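Local coordinates for uncharacterized protein lp_2219 (Lactobacillus plantarum, PDB 3HFQ) that is of unknown function but folds as a seven-bladed beta-propeller of the lactonase family, and may therefore act on a lactone or related sugar derivative, at residues A[287-292]-A[333-338]. The protein carries 1 engineered substitution. Sequence-based numbering, arbitrary orientation.
Sequences FPRDFD and EGVCVR
The carboxylate oxygen OD2 of D290 is gripped twice: by the backbone N of V337 at 2.7 Å, along a nearly straight N-H, and by a water that also donates to V337 O. The amide meets OD2 on its anti side, tilted 32° from the carboxylate plane. With CG anti to the backbone N (chi1 -164°), the D290 side chain reaches across to the neighbouring strand, its CB resting 3.3 Å from V335 O. The other oxygen, OD1, forms a salt bridge with R246, so both oxygens of the buried carboxylate have partners. A second water joins D292 OD2 to V337 O. Towards the start of the strands, the extended R289 side chain runs alongside V335, CD lying 3.8 Å from CG1, while one water links R289 NE with V335 O. V337 packs its CG2 4.0 Å from F291 CA. No backbone-to-backbone hydrogen bond joins the two roughly parallel strands, which run 20° apart. They are the innermost strands of adjacent blades, bridged by side chains and waters near the propeller axis, and 334-339 completes the blade begun by the N-terminal strands, the closure known as Velcro in beta-propellers.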
loop_
_atom_site.group_PDB
_atom_site.type_symbol
_atom_site.label_atom_id
_atom_site.label_comp_id
_atom_site.label_asym_id
_atom_site.label_seq_id
_atom_site.Cartn_x
_atom_site.Cartn_y
_atom_site.Cartn_z
ATOM N N PHE A 287 -12.227 -4.652 -8.843
ATOM C CA PHE A 287 -11.588 -3.828 -7.824
ATOM C C PHE A 287 -10.266 -4.309 -7.229
ATOM O O PHE A 287 -10.202 -4.718 -6.067
ATOM C CB PHE A 287 -12.584 -3.522 -6.698
ATOM C CG PHE A 287 -13.340 -2.235 -6.898
ATOM C CD1 PHE A 287 -13.984 -1.975 -8.105
ATOM C CD2 PHE A 287 -13.391 -1.277 -5.891
ATOM C CE1 PHE A 287 -14.669 -0.777 -8.305
ATOM C CE2 PHE A 287 -14.075 -0.076 -6.082
ATOM C CZ PHE A 287 -14.714 0.173 -7.292
ATOM N N PRO A 288 -9.187 -4.263 -8.028
ATOM C CA PRO A 288 -7.851 -4.680 -7.589
ATOM C C PRO A 288 -7.229 -3.594 -6.698
ATOM O O PRO A 288 -6.521 -2.705 -7.181
ATOM C CB PRO A 288 -7.095 -4.859 -8.904
ATOM C CG PRO A 288 -7.757 -3.839 -9.809
ATOM C CD PRO A 288 -9.215 -4.049 -9.488
ATOM N N ARG A 289 -7.488 -3.688 -5.397
ATOM C CA ARG A 289 -6.991 -2.713 -4.430
ATOM C C ARG A 289 -5.507 -2.843 -4.092
ATOM O O ARG A 289 -4.886 -1.880 -3.645
ATOM C CB ARG A 289 -7.835 -2.791 -3.154
ATOM C CG ARG A 289 -7.506 -1.749 -2.091
ATOM C CD ARG A 289 -8.682 -1.593 -1.132
ATOM N NE ARG A 289 -8.310 -0.921 0.111
ATOM C CZ ARG A 289 -9.105 -0.094 0.777
ATOM N NH1 ARG A 289 -10.320 0.175 0.319
ATOM N NH2 ARG A 289 -8.691 0.460 1.910
ATOM N N ASP A 290 -4.932 -4.024 -4.295
ATOM C CA ASP A 290 -3.509 -4.198 -4.017
ATOM C C ASP A 290 -2.915 -5.330 -4.841
ATOM O O ASP A 290 -3.629 -6.207 -5.328
ATOM C CB ASP A 290 -3.273 -4.463 -2.522
ATOM C CG ASP A 290 -1.814 -4.272 -2.117
ATOM O OD1 ASP A 290 -1.105 -3.493 -2.788
ATOM O OD2 ASP A 290 -1.379 -4.883 -1.115
ATOM N N PHE A 291 -1.598 -5.290 -4.987
ATOM C CA PHE A 291 -0.846 -6.287 -5.734
ATOM C C PHE A 291 0.617 -6.020 -5.421
ATOM O O PHE A 291 0.945 -5.001 -4.822
ATOM C CB PHE A 291 -1.063 -6.111 -7.245
ATOM C CG PHE A 291 -0.393 -4.883 -7.820
ATOM C CD1 PHE A 291 -1.003 -3.631 -7.737
ATOM C CD2 PHE A 291 0.873 -4.974 -8.400
ATOM C CE1 PHE A 291 -0.363 -2.491 -8.216
ATOM C CE2 PHE A 291 1.524 -3.834 -8.883
ATOM C CZ PHE A 291 0.902 -2.589 -8.790
ATOM N N ASP A 292 1.494 -6.937 -5.816
ATOM C CA ASP A 292 2.922 -6.734 -5.620
ATOM C C ASP A 292 3.713 -7.761 -6.407
ATOM O O ASP A 292 3.190 -8.814 -6.775
ATOM C CB ASP A 292 3.303 -6.820 -4.136
ATOM C CG ASP A 292 4.671 -6.206 -3.848
ATOM O OD1 ASP A 292 5.228 -5.531 -4.746
ATOM O OD2 ASP A 292 5.185 -6.384 -2.722
ATOM N N GLU A 333 -12.685 -11.256 0.043
ATOM C CA GLU A 333 -12.572 -9.821 0.278
ATOM C C GLU A 333 -11.123 -9.329 0.337
ATOM O O GLU A 333 -10.808 -8.420 1.101
ATOM C CB GLU A 333 -13.286 -9.467 1.589
ATOM C CG GLU A 333 -14.703 -10.035 1.708
ATOM C CD GLU A 333 -15.373 -9.680 3.028
ATOM O OE1 GLU A 333 -15.555 -8.476 3.300
ATOM O OE2 GLU A 333 -15.716 -10.606 3.791
ATOM N N GLY A 334 -10.253 -9.919 -0.478
ATOM C CA GLY A 334 -8.847 -9.537 -0.479
ATOM C C GLY A 334 -8.535 -8.106 -0.878
ATOM O O GLY A 334 -9.003 -7.635 -1.916
ATOM N N VAL A 335 -7.729 -7.420 -0.065
ATOM C CA VAL A 335 -7.355 -6.032 -0.336
ATOM C C VAL A 335 -5.895 -5.680 -0.014
ATOM O O VAL A 335 -5.506 -4.513 -0.070
ATOM C CB VAL A 335 -8.270 -5.049 0.428
ATOM C CG1 VAL A 335 -9.690 -5.124 -0.128
ATOM C CG2 VAL A 335 -8.262 -5.376 1.924
ATOM N N CYS A 336 -5.093 -6.680 0.336
ATOM C CA CYS A 336 -3.680 -6.443 0.634
ATOM C C CYS A 336 -2.852 -7.674 0.319
ATOM O O CYS A 336 -3.215 -8.789 0.690
ATOM C CB CYS A 336 -3.482 -6.059 2.105
ATOM S SG CYS A 336 -1.748 -5.701 2.560
ATOM N N VAL A 337 -1.741 -7.463 -0.380
ATOM C CA VAL A 337 -0.837 -8.547 -0.751
ATOM C C VAL A 337 0.490 -8.293 -0.058
ATOM O O VAL A 337 1.157 -7.293 -0.308
ATOM C CB VAL A 337 -0.607 -8.589 -2.272
ATOM C CG1 VAL A 337 0.495 -9.592 -2.601
ATOM C CG2 VAL A 337 -1.892 -8.968 -2.972
ATOM N N ARG A 338 0.878 -9.220 0.804
ATOM C CA ARG A 338 2.106 -9.071 1.557
ATOM C C ARG A 338 3.012 -10.284 1.447
ATOM O O ARG A 338 2.828 -11.264 2.152
ATOM C CB ARG A 338 1.788 -8.814 3.028
ATOM C CG ARG A 338 2.994 -8.841 3.946
ATOM C CD ARG A 338 3.940 -7.736 3.544
ATOM N NE ARG A 338 3.155 -6.515 3.553
ATOM C CZ ARG A 338 3.214 -5.546 2.649
ATOM N NH1 ARG A 338 4.062 -5.603 1.628
ATOM N NH2 ARG A 338 2.380 -4.524 2.762
HETATM O O HOH W 1 -6.043 -2.306 1.267
HETATM O O HOH W 2 -8.079 -5.930 -3.696
HETATM O O HOH W 3 0.849 -4.552 0.359
HETATM O O HOH W 4 3.733 -7.604 -0.795
#